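Local coordinates for protein chymotrypsin-like serine protease (Equine arteritis virus, PDB 1MBM) that probably cleaves viral polyprotein as a chymotrypsin-like serine endopeptidase, whose alpha/beta C-terminal extension follows the two beta-barrels, at residues Q81-W89 with G98-T109; A149-L157 with I172-V183. All blocks are in the same frame, centred on the assembly; numbering follows the deposited sequence.

Contact 1: residues Q81-W89 with G98-T109; sequences QPTTGPASW and GLLSGEVCLAWT
Ala-107 lays its CB over the six-membered ring of Trp-89, 3.6 Å from the ring centroid and 12° off the normal, a CH-pi contact that suits a residue ending in a single methyl. At the edge of the same indole, near its plane, lie Leu-99 O, 3.5 Å from Trp-89 CH2, and the CB of Cys-105. Gly-98, with no side chain, lets its backbone run beside the ring, CA 3.7 Å from Trp-89 CZ3. Trp-89 holds CG anti to its carbonyl carbon (chi1 -90°), which carries the ring across to the 98-109 segment.

Behind this lies the strand pairing. Gly-85 and Leu-100 exchange two backbone hydrogen bonds, as do Ala-87 and Gly-98, Gly-98 N reaching Ala-87 O at 2.9 Å. Pro-86, which has no N-H to give, falls at the non-hydrogen-bonded pair with Leu-99. On the face shared with Leu-100, the small Ala-87 brings CB to 3.6 Å from Leu-100 CB, while CD2 of that leucine meets Pro-82 CB at 3.6 Å. Beyond the last bridge a water joins Thr-84 OG1 to Gly-102 N, and Ser-101 OG donates to Val-104 O within the turn.

Val-118 of strand 117-120 packs against both Trp-89 and Leu-100, and the ring of His-128 meets the indole at a steep angle. An antiparallel beta hairpin, strands 85-91 and 94-100, thus pairs the segments in the second beta-barrel of a chymotrypsin-like fold, and residues 105-107 return along the Trp-89 ring, held by backbone hydrogen bonds between Leu-99 and Leu-106.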
ATOM      1  N   GLN A  81       5.832   4.764  10.710  1.00  9.21           N
ATOM      2  CA  GLN A  81       4.873   3.896  11.371  1.00 11.11           C
ATOM      3  C   GLN A  81       3.481   4.207  10.820  1.00  9.70           C
ATOM      4  O   GLN A  81       3.211   5.338  10.408  1.00 10.03           O
ATOM      5  CB  GLN A  81       4.907   4.128  12.893  1.00 11.83           C
ATOM      6  CG  GLN A  81       4.024   5.269  13.381  1.00 13.77           C
ATOM      7  CD  GLN A  81       3.756   5.213  14.883  1.00 20.48           C
ATOM      8  OE1 GLN A  81       4.686   5.207  15.678  1.00 13.18           O
ATOM      9  NE2 GLN A  81       2.483   5.174  15.263  1.00 19.94           N
ATOM     10  N   PRO A  82       2.617   3.201  10.749  1.00 12.10           N
ATOM     11  CA  PRO A  82       1.239   3.428  10.315  1.00 12.99           C
ATOM     12  C   PRO A  82       0.519   4.383  11.259  1.00 11.72           C
ATOM     13  O   PRO A  82       0.649   4.290  12.479  1.00 13.54           O
ATOM     14  CB  PRO A  82       0.612   2.031  10.398  1.00 12.53           C
ATOM     15  CG  PRO A  82       1.521   1.266  11.327  1.00 17.67           C
ATOM     16  CD  PRO A  82       2.884   1.773  11.002  1.00 13.06           C
ATOM     17  N   THR A  83      -0.219   5.314  10.675  1.00 12.99           N
ATOM     18  CA  THR A  83      -1.044   6.245  11.415  1.00 13.99           C
ATOM     19  C   THR A  83      -2.483   5.979  10.978  1.00 13.67           C
ATOM     20  O   THR A  83      -2.749   5.839   9.787  1.00 13.70           O
ATOM     21  CB  THR A  83      -0.597   7.676  11.074  1.00 15.77           C
ATOM     22  OG1 THR A  83       0.586   7.985  11.828  1.00 22.48           O
ATOM     23  CG2 THR A  83      -1.600   8.708  11.549  1.00 19.58           C
ATOM     24  N   THR A  84      -3.408   5.863  11.923  1.00 10.05           N
ATOM     25  CA  THR A  84      -4.800   5.611  11.545  1.00 12.21           C
ATOM     26  C   THR A  84      -5.371   6.784  10.737  1.00 10.03           C
ATOM     27  O   THR A  84      -5.540   7.882  11.247  1.00  8.76           O
ATOM     28  CB  THR A  84      -5.678   5.343  12.786  1.00 14.46           C
ATOM     29  OG1 THR A  84      -5.188   4.188  13.489  1.00 14.42           O
ATOM     30  CG2 THR A  84      -7.084   4.938  12.346  1.00  9.45           C
ATOM     31  N   GLY A  85      -5.652   6.544   9.466  1.00 10.18           N
ATOM     32  CA  GLY A  85      -6.161   7.586   8.597  1.00  9.62           C
ATOM     33  C   GLY A  85      -6.060   7.155   7.148  1.00 10.39           C
ATOM     34  O   GLY A  85      -5.772   5.991   6.856  1.00  8.89           O
ATOM     35  N   PRO A  86      -6.307   8.086   6.233  1.00 10.02           N
ATOM     36  CA  PRO A  86      -6.192   7.804   4.806  1.00  9.37           C
ATOM     37  C   PRO A  86      -4.752   7.458   4.406  1.00  9.87           C
ATOM     38  O   PRO A  86      -3.799   7.902   5.029  1.00  8.38           O
ATOM     39  CB  PRO A  86      -6.613   9.129   4.160  1.00 12.16           C
ATOM     40  CG  PRO A  86      -6.351  10.154   5.241  1.00 16.14           C
ATOM     41  CD  PRO A  86      -6.776   9.462   6.486  1.00 10.32           C
ATOM     42  N   ALA A  87      -4.616   6.638   3.376  1.00  5.86           N
ATOM     43  CA  ALA A  87      -3.318   6.290   2.825  1.00  7.25           C
ATOM     44  C   ALA A  87      -3.513   6.071   1.337  1.00  6.84           C
ATOM     45  O   ALA A  87      -4.622   5.773   0.885  1.00  9.34           O
ATOM     46  CB  ALA A  87      -2.741   5.042   3.489  1.00  5.41           C
ATOM     47  N   SER A  88      -2.450   6.255   0.571  1.00  7.96           N
ATOM     48  CA  SER A  88      -2.525   6.071  -0.863  1.00  9.31           C
ATOM     49  C   SER A  88      -1.821   4.784  -1.242  1.00  9.49           C
ATOM     50  O   SER A  88      -0.667   4.570  -0.863  1.00  9.49           O
ATOM     51  CB  SER A  88      -1.871   7.251  -1.602  1.00 12.35           C
ATOM     52  OG  SER A  88      -2.592   8.467  -1.435  1.00 11.21           O
ATOM     53  N   TRP A  89      -2.546   3.924  -1.952  1.00  7.34           N
ATOM     54  CA  TRP A  89      -2.008   2.713  -2.543  1.00  8.72           C
ATOM     55  C   TRP A  89      -1.556   3.152  -3.929  1.00  6.95           C
ATOM     56  O   TRP A  89      -2.383   3.498  -4.765  1.00  5.24           O
ATOM     57  CB  TRP A  89      -3.107   1.646  -2.690  1.00  8.52           C
ATOM     58  CG  TRP A  89      -3.266   0.729  -1.498  1.00  8.85           C
ATOM     59  CD1 TRP A  89      -2.988  -0.609  -1.451  1.00  8.89           C
ATOM     60  CD2 TRP A  89      -3.770   1.073  -0.203  1.00  5.34           C
ATOM     61  NE1 TRP A  89      -3.264  -1.113  -0.201  1.00  7.77           N
ATOM     62  CE2 TRP A  89      -3.744  -0.103   0.587  1.00 10.16           C
ATOM     63  CE3 TRP A  89      -4.217   2.262   0.387  1.00  5.27           C
ATOM     64  CZ2 TRP A  89      -4.167  -0.128   1.914  1.00  7.63           C
ATOM     65  CZ3 TRP A  89      -4.629   2.237   1.713  1.00  4.82           C
ATOM     66  CH2 TRP A  89      -4.599   1.049   2.462  1.00  9.91           C
ATOM     67  N   GLY A  98      -7.334   4.850   0.423  1.00  8.65           N
ATOM     68  CA  GLY A  98      -7.949   3.869   1.298  1.00  6.25           C
ATOM     69  C   GLY A  98      -7.773   4.169   2.777  1.00  8.01           C
ATOM     70  O   GLY A  98      -7.142   5.163   3.148  1.00  9.45           O
ATOM     71  N   LEU A  99      -8.356   3.322   3.617  1.00  7.48           N
ATOM     72  CA  LEU A  99      -8.222   3.452   5.063  1.00  8.61           C
ATOM     73  C   LEU A  99      -7.050   2.612   5.494  1.00  8.36           C
ATOM     74  O   LEU A  99      -6.914   1.469   5.067  1.00  7.74           O
ATOM     75  CB  LEU A  99      -9.465   2.935   5.783  1.00 10.38           C
ATOM     76  CG  LEU A  99      -9.270   2.606   7.271  1.00 11.25           C
ATOM     77  CD1 LEU A  99      -9.127   3.892   8.092  1.00 10.40           C
ATOM     78  CD2 LEU A  99     -10.399   1.738   7.809  1.00 11.57           C
ATOM     79  N   LEU A 100      -6.190   3.184   6.322  1.00  7.16           N
ATOM     80  CA  LEU A 100      -5.078   2.438   6.868  1.00  9.05           C
ATOM     81  C   LEU A 100      -5.090   2.544   8.388  1.00  8.03           C
ATOM     82  O   LEU A 100      -5.268   3.625   8.928  1.00  7.16           O
ATOM     83  CB  LEU A 100      -3.744   2.970   6.321  1.00 11.63           C
ATOM     84  CG  LEU A 100      -2.541   2.144   6.796  1.00 18.21           C
ATOM     85  CD1 LEU A 100      -1.797   1.516   5.640  1.00 18.14           C
ATOM     86  CD2 LEU A 100      -1.616   2.930   7.709  1.00 16.94           C
ATOM     87  N   SER A 101      -4.960   1.403   9.058  1.00  8.24           N
ATOM     88  CA  SER A 101      -4.784   1.324  10.511  1.00  9.92           C
ATOM     89  C   SER A 101      -4.048   0.014  10.777  1.00 11.38           C
ATOM     90  O   SER A 101      -3.910  -0.811   9.880  1.00 12.02           O
ATOM     91  CB  SER A 101      -6.119   1.339  11.255  1.00  9.93           C
ATOM     92  OG  SER A 101      -6.855   0.147  11.027  1.00  4.53           O
ATOM     93  N   GLY A 102      -3.572  -0.193  11.997  1.00 12.21           N
ATOM     94  CA  GLY A 102      -2.852  -1.425  12.289  1.00 10.62           C
ATOM     95  C   GLY A 102      -3.780  -2.630  12.246  1.00  8.13           C
ATOM     96  O   GLY A 102      -3.392  -3.717  11.833  1.00  7.72           O
ATOM     97  N   GLU A 103      -5.029  -2.418  12.642  1.00  7.40           N
ATOM     98  CA  GLU A 103      -5.997  -3.497  12.730  1.00  5.42           C
ATOM     99  C   GLU A 103      -6.731  -3.796  11.430  1.00  6.70           C
ATOM    100  O   GLU A 103      -6.981  -4.959  11.120  1.00  4.96           O
ATOM    101  CB  GLU A 103      -7.038  -3.179  13.810  1.00  6.78           C
ATOM    102  CG  GLU A 103      -6.503  -3.140  15.230  1.00  6.40           C
ATOM    103  CD  GLU A 103      -5.944  -1.779  15.634  1.00 17.32           C
ATOM    104  OE1 GLU A 103      -5.910  -0.843  14.801  1.00 12.51           O
ATOM    105  OE2 GLU A 103      -5.536  -1.643  16.806  1.00 24.75           O
ATOM    106  N   VAL A 104      -7.116  -2.749  10.701  1.00  3.90           N
ATOM    107  CA  VAL A 104      -7.965  -2.897   9.516  1.00  6.55           C
ATOM    108  C   VAL A 104      -7.548  -1.943   8.388  1.00  7.19           C
ATOM    109  O   VAL A 104      -7.351  -0.749   8.611  1.00  3.89           O
ATOM    110  CB  VAL A 104      -9.460  -2.640   9.868  1.00  7.50           C
ATOM    111  CG1 VAL A 104     -10.341  -2.671   8.618  1.00 11.62           C
ATOM    112  CG2 VAL A 104      -9.990  -3.652  10.903  1.00  7.98           C
ATOM    113  N   CYS A 105      -7.403  -2.475   7.175  1.00  5.27           N
ATOM    114  CA  CYS A 105      -7.090  -1.640   6.025  1.00  7.14           C
ATOM    115  C   CYS A 105      -8.105  -1.907   4.908  1.00  9.85           C
ATOM    116  O   CYS A 105      -8.398  -3.054   4.598  1.00  8.39           O
ATOM    117  CB  CYS A 105      -5.669  -1.908   5.504  1.00  8.49           C
ATOM    118  SG  CYS A 105      -4.301  -1.574   6.656  1.00  8.21           S
ATOM    119  N   LEU A 106      -8.614  -0.839   4.301  1.00 10.89           N
ATOM    120  CA  LEU A 106      -9.589  -0.944   3.215  1.00  8.27           C
ATOM    121  C   LEU A 106      -9.094  -0.208   1.974  1.00  8.41           C
ATOM    122  O   LEU A 106      -8.667   0.929   2.058  1.00  9.20           O
ATOM    123  CB  LEU A 106     -10.930  -0.335   3.635  1.00  5.69           C
ATOM    124  CG  LEU A 106     -11.522  -0.791   4.962  1.00  8.95           C
ATOM    125  CD1 LEU A 106     -12.802  -0.040   5.237  1.00  6.76           C
ATOM    126  CD2 LEU A 106     -11.777  -2.286   4.923  1.00 12.52           C
ATOM    127  N   ALA A 107      -9.157  -0.864   0.824  1.00  7.62           N
ATOM    128  CA  ALA A 107      -8.751  -0.251  -0.431  1.00  9.96           C
ATOM    129  C   ALA A 107      -9.240  -1.149  -1.552  1.00 11.77           C
ATOM    130  O   ALA A 107      -9.280  -2.363  -1.393  1.00 11.85           O
ATOM    131  CB  ALA A 107      -7.225  -0.099  -0.500  1.00  9.31           C
ATOM    132  N   TRP A 108      -9.628  -0.559  -2.676  1.00 11.85           N
ATOM    133  CA  TRP A 108     -10.055  -1.364  -3.813  1.00 13.38           C
ATOM    134  C   TRP A 108      -8.820  -1.759  -4.608  1.00 11.21           C
ATOM    135  O   TRP A 108      -8.142  -0.900  -5.171  1.00 13.22           O
ATOM    136  CB  TRP A 108     -11.045  -0.596  -4.692  1.00 15.82           C
ATOM    137  CG  TRP A 108     -11.597  -1.427  -5.808  1.00 27.84           C
ATOM    138  CD1 TRP A 108     -12.666  -2.277  -5.748  1.00 34.38           C
ATOM    139  CD2 TRP A 108     -11.099  -1.506  -7.150  1.00 32.87           C
ATOM    140  NE1 TRP A 108     -12.869  -2.870  -6.972  1.00 38.08           N
ATOM    141  CE2 TRP A 108     -11.917  -2.416  -7.849  1.00 38.64           C
ATOM    142  CE3 TRP A 108     -10.042  -0.897  -7.834  1.00 35.28           C
ATOM    143  CZ2 TRP A 108     -11.714  -2.727  -9.195  1.00 39.32           C
ATOM    144  CZ3 TRP A 108      -9.841  -1.208  -9.167  1.00 37.57           C
ATOM    145  CH2 TRP A 108     -10.673  -2.112  -9.834  1.00 38.08           C
ATOM    146  N   THR A 109      -8.490  -3.046  -4.614  1.00 10.20           N
ATOM    147  CA  THR A 109      -7.302  -3.526  -5.337  1.00 11.65           C
ATOM    148  C   THR A 109      -7.556  -4.815  -6.113  1.00 12.05           C
ATOM    149  O   THR A 109      -8.543  -5.505  -5.864  1.00 11.87           O
ATOM    150  CB  THR A 109      -6.136  -3.803  -4.364  1.00 13.85           C
ATOM    151  OG1 THR A 109      -6.562  -4.745  -3.370  1.00 13.47           O
ATOM    152  CG2 THR A 109      -5.748  -2.553  -3.555  1.00 11.02           C
TER
HETATM  153  O   HOH W   1      -3.132   2.409  13.436  1.00 23.51           O

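Contact 2: residues A149-L157 with I172-V183; sequences ADTVTLSSL and IPDNIIADVDAV
Leu-154 fills the tight part of this contact, its two methyls turned mainly to different neighbours. CD2 lies 3.5 Å from Ile-176 CG2, the two side chains crossing at about a right angle, and also meets CG1 of Val-183; CD1 rests on Ala-178 and, more distantly, on Ile-172. The CB of Leu-154 touches CG2 of Val-180 at 3.7 Å. Branched aliphatic residues suit such a pocket because they offer methyls in several directions.

The backbones are joined by a short parallel ladder: Val-152 N donates to Asn-175 O, Val-152 O accepts from Ile-177 N at 2.8 Å, and Leu-154 N donates to Ile-177 O.

The solvent side, with Thr-153, Ile-177 and, past the strands, Asp-179, is more open and partly polar. Asp-179 turns CG between its backbone N and carbonyl carbon (chi1 66°), and the carboxylate grips Ser-155 twice: OD1 takes Ser-155 N at 3.0 Å and OD2 takes Ser-155 OG at 2.6 Å, both through syn lone pairs. The N-terminal N-H groups of the short helix, Ser-155 N among them, would probably favour the charged form. Thr-153, the N-cap, accepts from Ser-156 N through OG1 at 3.1 Å. Ile-177 lies along Thr-153 with CB and reaches Thr-151 OG1 with CD1. The far end is solvent-exposed but still in contact, the Thr-151 and Asn-175 side chains crossing at about a right angle.

Leu-187 of helix 185-192 backs Leu-157, and Leu-106 backs Ile-176. This short parallel pair, in which strand 152-153 runs on into a helix N-capped by Thr-153, probably belongs to the proteinase's alpha/beta C-terminal extension.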
ATOM      1  N   ALA A 149      -5.235  -7.407   9.688  1.00  5.00           N
ATOM      2  CA  ALA A 149      -5.718  -8.749  10.046  1.00  8.46           C
ATOM      3  C   ALA A 149      -6.488  -8.861  11.359  1.00  7.94           C
ATOM      4  O   ALA A 149      -6.905  -9.961  11.738  1.00  6.79           O
ATOM      5  CB  ALA A 149      -4.559  -9.724  10.055  1.00  8.96           C
ATOM      6  N   ASP A 150      -6.653  -7.741  12.062  1.00  5.19           N
ATOM      7  CA  ASP A 150      -7.329  -7.741  13.360  1.00  6.28           C
ATOM      8  C   ASP A 150      -8.715  -7.108  13.271  1.00  7.82           C
ATOM      9  O   ASP A 150      -9.276  -6.985  12.184  1.00 10.43           O
ATOM     10  CB  ASP A 150      -6.496  -6.975  14.394  1.00  5.86           C
ATOM     11  CG  ASP A 150      -5.045  -7.409  14.411  1.00 14.49           C
ATOM     12  OD1 ASP A 150      -4.779  -8.633  14.356  1.00  6.87           O
ATOM     13  OD2 ASP A 150      -4.105  -6.591  14.467  1.00 10.45           O
ATOM     14  N   THR A 151      -9.268  -6.716  14.418  1.00  6.07           N
ATOM     15  CA  THR A 151     -10.570  -6.051  14.434  1.00  7.76           C
ATOM     16  C   THR A 151     -10.491  -4.721  15.132  1.00  6.84           C
ATOM     17  O   THR A 151      -9.568  -4.470  15.896  1.00  7.12           O
ATOM     18  CB  THR A 151     -11.677  -6.889  15.127  1.00  6.06           C
ATOM     19  OG1 THR A 151     -11.434  -6.960  16.537  1.00 11.21           O
ATOM     20  CG2 THR A 151     -11.664  -8.333  14.672  1.00  6.05           C
ATOM     21  N   VAL A 152     -11.483  -3.874  14.876  1.00  9.79           N
ATOM     22  CA  VAL A 152     -11.595  -2.594  15.564  1.00  9.37           C
ATOM     23  C   VAL A 152     -13.064  -2.170  15.545  1.00  9.12           C
ATOM     24  O   VAL A 152     -13.791  -2.492  14.602  1.00  7.55           O
ATOM     25  CB  VAL A 152     -10.708  -1.502  14.909  1.00 10.66           C
ATOM     26  CG1 VAL A 152     -11.262  -1.107  13.526  1.00 10.86           C
ATOM     27  CG2 VAL A 152     -10.588  -0.275  15.823  1.00 14.51           C
ATOM     28  N   THR A 153     -13.518  -1.484  16.592  1.00  6.84           N
ATOM     29  CA  THR A 153     -14.900  -1.003  16.602  1.00  6.80           C
ATOM     30  C   THR A 153     -14.972   0.278  15.792  1.00  6.87           C
ATOM     31  O   THR A 153     -13.956   0.941  15.562  1.00  5.69           O
ATOM     32  CB  THR A 153     -15.398  -0.723  18.021  1.00  7.65           C
ATOM     33  OG1 THR A 153     -14.493   0.183  18.668  1.00  6.70           O
ATOM     34  CG2 THR A 153     -15.361  -1.986  18.892  1.00  5.13           C
ATOM     35  N   LEU A 154     -16.169   0.628  15.343  1.00  7.54           N
ATOM     36  CA  LEU A 154     -16.338   1.868  14.607  1.00  7.60           C
ATOM     37  C   LEU A 154     -16.081   3.056  15.513  1.00  7.46           C
ATOM     38  O   LEU A 154     -15.513   4.055  15.073  1.00  6.82           O
ATOM     39  CB  LEU A 154     -17.733   1.973  13.986  1.00  7.20           C
ATOM     40  CG  LEU A 154     -17.976   1.386  12.593  1.00 16.48           C
ATOM     41  CD1 LEU A 154     -19.449   1.542  12.205  1.00 12.71           C
ATOM     42  CD2 LEU A 154     -17.082   2.051  11.552  1.00 11.51           C
ATOM     43  N   SER A 155     -16.490   2.950  16.775  1.00  5.33           N
ATOM     44  CA  SER A 155     -16.273   4.047  17.718  1.00 10.15           C
ATOM     45  C   SER A 155     -14.780   4.301  17.939  1.00  9.74           C
ATOM     46  O   SER A 155     -14.333   5.445  17.893  1.00  7.30           O
ATOM     47  CB  SER A 155     -16.982   3.788  19.045  1.00  8.53           C
ATOM     48  OG  SER A 155     -16.481   2.621  19.655  1.00 11.39           O
ATOM     49  N   SER A 156     -14.012   3.234  18.147  1.00  8.38           N
ATOM     50  CA  SER A 156     -12.566   3.361  18.341  1.00 10.52           C
ATOM     51  C   SER A 156     -11.895   3.971  17.110  1.00 10.87           C
ATOM     52  O   SER A 156     -11.057   4.861  17.237  1.00  9.00           O
ATOM     53  CB  SER A 156     -11.932   2.008  18.696  1.00  9.59           C
ATOM     54  OG  SER A 156     -10.523   2.045  18.542  1.00 19.86           O
ATOM     55  N   LEU A 157     -12.283   3.491  15.926  1.00  8.77           N
ATOM     56  CA  LEU A 157     -11.784   4.013  14.664  1.00  9.31           C
ATOM     57  C   LEU A 157     -12.147   5.501  14.519  1.00 12.11           C
ATOM     58  O   LEU A 157     -11.334   6.313  14.067  1.00  7.64           O
ATOM     59  CB  LEU A 157     -12.407   3.209  13.514  1.00 10.26           C
ATOM     60  CG  LEU A 157     -11.831   3.172  12.101  1.00 15.13           C
ATOM     61  CD1 LEU A 157     -10.313   2.959  12.098  1.00 10.84           C
ATOM     62  CD2 LEU A 157     -12.535   2.064  11.317  1.00  9.19           C
ATOM     63  N   ILE A 172     -19.375  -2.820   4.828  1.00 26.99           N
ATOM     64  CA  ILE A 172     -18.144  -2.789   5.598  1.00 23.98           C
ATOM     65  C   ILE A 172     -17.879  -4.212   6.087  1.00 18.96           C
ATOM     66  O   ILE A 172     -18.813  -4.956   6.377  1.00 11.61           O
ATOM     67  CB  ILE A 172     -18.223  -1.772   6.763  1.00 24.92           C
ATOM     68  CG1 ILE A 172     -19.396  -2.081   7.693  1.00 25.29           C
ATOM     69  CG2 ILE A 172     -18.323  -0.345   6.219  1.00 29.43           C
ATOM     70  CD1 ILE A 172     -19.365  -1.278   8.980  1.00 30.92           C
ATOM     71  N   PRO A 173     -16.605  -4.584   6.158  1.00 18.17           N
ATOM     72  CA  PRO A 173     -16.194  -5.929   6.567  1.00 16.67           C
ATOM     73  C   PRO A 173     -16.545  -6.235   8.015  1.00 14.66           C
ATOM     74  O   PRO A 173     -16.625  -5.318   8.839  1.00 11.05           O
ATOM     75  CB  PRO A 173     -14.671  -5.865   6.452  1.00 17.94           C
ATOM     76  CG  PRO A 173     -14.416  -4.726   5.545  1.00 18.49           C
ATOM     77  CD  PRO A 173     -15.446  -3.724   5.868  1.00 17.15           C
ATOM     78  N   ASP A 174     -16.699  -7.520   8.308  1.00 12.73           N
ATOM     79  CA  ASP A 174     -17.036  -8.009   9.642  1.00 14.64           C
ATOM     80  C   ASP A 174     -15.986  -7.664  10.690  1.00 10.24           C
ATOM     81  O   ASP A 174     -16.299  -7.592  11.875  1.00 11.06           O
ATOM     82  CB  ASP A 174     -17.268  -9.526   9.612  1.00 15.53           C
ATOM     83  CG  ASP A 174     -18.614  -9.892   9.024  1.00 24.24           C
ATOM     84  OD1 ASP A 174     -19.065  -9.191   8.095  1.00 25.66           O
ATOM     85  OD2 ASP A 174     -19.300 -10.854   9.435  1.00 29.36           O
ATOM     86  N   ASN A 175     -14.753  -7.424  10.252  1.00  7.21           N
ATOM     87  CA  ASN A 175     -13.681  -7.047  11.172  1.00  7.97           C
ATOM     88  C   ASN A 175     -13.749  -5.585  11.652  1.00  9.25           C
ATOM     89  O   ASN A 175     -12.944  -5.151  12.474  1.00  4.19           O
ATOM     90  CB  ASN A 175     -12.299  -7.432  10.617  1.00 11.26           C
ATOM     91  CG  ASN A 175     -12.012  -8.929  10.754  1.00 16.46           C
ATOM     92  OD1 ASN A 175     -10.969  -9.431  10.300  1.00 18.12           O
ATOM     93  ND2 ASN A 175     -12.938  -9.653  11.386  1.00 12.96           N
ATOM     94  N   ILE A 176     -14.711  -4.832  11.125  1.00  6.73           N
ATOM     95  CA  ILE A 176     -15.006  -3.507  11.645  1.00  8.45           C
ATOM     96  C   ILE A 176     -16.319  -3.690  12.407  1.00  9.15           C
ATOM     97  O   ILE A 176     -17.368  -3.935  11.813  1.00  6.77           O
ATOM     98  CB  ILE A 176     -15.134  -2.453  10.530  1.00  7.90           C
ATOM     99  CG1 ILE A 176     -13.768  -2.154   9.928  1.00  8.98           C
ATOM    100  CG2 ILE A 176     -15.632  -1.148  11.107  1.00 12.10           C
ATOM    101  CD1 ILE A 176     -13.792  -1.131   8.812  1.00 14.55           C
ATOM    102  N   ILE A 177     -16.234  -3.641  13.731  1.00  7.86           N
ATOM    103  CA  ILE A 177     -17.381  -3.898  14.591  1.00  9.49           C
ATOM    104  C   ILE A 177     -18.292  -2.676  14.678  1.00  9.18           C
ATOM    105  O   ILE A 177     -17.921  -1.652  15.238  1.00  8.55           O
ATOM    106  CB  ILE A 177     -16.884  -4.341  15.977  1.00 10.66           C
ATOM    107  CG1 ILE A 177     -16.042  -5.616  15.820  1.00 12.36           C
ATOM    108  CG2 ILE A 177     -18.053  -4.570  16.930  1.00 12.39           C
ATOM    109  CD1 ILE A 177     -15.308  -6.047  17.075  1.00 16.56           C
ATOM    110  N   ALA A 178     -19.478  -2.787  14.094  1.00 10.77           N
ATOM    111  CA  ALA A 178     -20.420  -1.664  14.042  1.00 12.48           C
ATOM    112  C   ALA A 178     -21.124  -1.424  15.383  1.00 11.06           C
ATOM    113  O   ALA A 178     -22.181  -1.991  15.635  1.00 11.42           O
ATOM    114  CB  ALA A 178     -21.435  -1.890  12.926  1.00 12.54           C
ATOM    115  N   ASP A 179     -20.538  -0.580  16.232  1.00 10.31           N
ATOM    116  CA  ASP A 179     -21.073  -0.343  17.577  1.00 12.37           C
ATOM    117  C   ASP A 179     -21.643   1.067  17.792  1.00 14.34           C
ATOM    118  O   ASP A 179     -21.927   1.467  18.921  1.00 12.15           O
ATOM    119  CB  ASP A 179     -19.998  -0.625  18.627  1.00 11.59           C
ATOM    120  CG  ASP A 179     -18.840   0.357  18.555  1.00 16.59           C
ATOM    121  OD1 ASP A 179     -18.612   0.960  17.475  1.00  8.31           O
ATOM    122  OD2 ASP A 179     -18.101   0.586  19.539  1.00 13.33           O
ATOM    123  N   VAL A 180     -21.761   1.823  16.708  1.00 13.32           N
ATOM    124  CA  VAL A 180     -22.364   3.154  16.724  1.00 12.03           C
ATOM    125  C   VAL A 180     -23.182   3.198  15.451  1.00 13.50           C
ATOM    126  O   VAL A 180     -22.978   2.371  14.566  1.00 13.36           O
ATOM    127  CB  VAL A 180     -21.318   4.294  16.690  1.00 14.10           C
ATOM    128  CG1 VAL A 180     -20.686   4.503  18.050  1.00 15.30           C
ATOM    129  CG2 VAL A 180     -20.252   4.035  15.644  1.00 14.33           C
ATOM    130  N   ASP A 181     -24.122   4.128  15.350  1.00 14.61           N
ATOM    131  CA  ASP A 181     -24.901   4.217  14.122  1.00 16.61           C
ATOM    132  C   ASP A 181     -24.501   5.415  13.247  1.00 14.15           C
ATOM    133  O   ASP A 181     -25.186   5.733  12.277  1.00 15.25           O
ATOM    134  CB  ASP A 181     -26.415   4.173  14.397  1.00 18.66           C
ATOM    135  CG  ASP A 181     -26.922   5.403  15.126  1.00 27.45           C
ATOM    136  OD1 ASP A 181     -26.103   6.248  15.543  1.00 28.41           O
ATOM    137  OD2 ASP A 181     -28.140   5.605  15.326  1.00 35.82           O
ATOM    138  N   ALA A 182     -23.391   6.064  13.601  1.00  9.57           N
ATOM    139  CA  ALA A 182     -22.868   7.198  12.842  1.00  7.22           C
ATOM    140  C   ALA A 182     -21.383   7.392  13.095  1.00  4.91           C
ATOM    141  O   ALA A 182     -20.881   7.066  14.168  1.00  7.37           O
ATOM    142  CB  ALA A 182     -23.643   8.486  13.157  1.00  6.95           C
ATOM    143  N   VAL A 183     -20.677   7.908  12.093  1.00  5.41           N
ATOM    144  CA  VAL A 183     -19.231   8.135  12.180  1.00  4.14           C
ATOM    145  C   VAL A 183     -18.875   9.520  11.619  1.00  4.10           C
ATOM    146  O   VAL A 183     -19.659  10.099  10.874  1.00  5.05           O
ATOM    147  CB  VAL A 183     -18.434   7.058  11.402  1.00  6.90           C
ATOM    148  CG1 VAL A 183     -18.641   5.655  12.000  1.00 11.63           C
ATOM    149  CG2 VAL A 183     -18.777   7.076   9.919  1.00  5.64           C
TER

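How the contacts relate
Contacts 1 and 2 follow one another along the chain, and their centres lie about 14 Å apart. Contact 1 is buried within the second barrel, its centre about 8 Å from the centre of the chain, whereas that of contact 2 lies about 21 Å out. They meet directly: Glu-103 O and Asp-150 N, 3.0 Å apart, probably form a hydrogen bond, and Leu-106 CD2 packs on Pro-173 CG at 3.6 Å, so the 98-109 segment is where the barrel meets what is probably the C-terminal extension. The side chain of Thr-109, at the end of contact 1, lies near, without touching, a probable catalytic triad of Ser-114, His-33 and Asp-59.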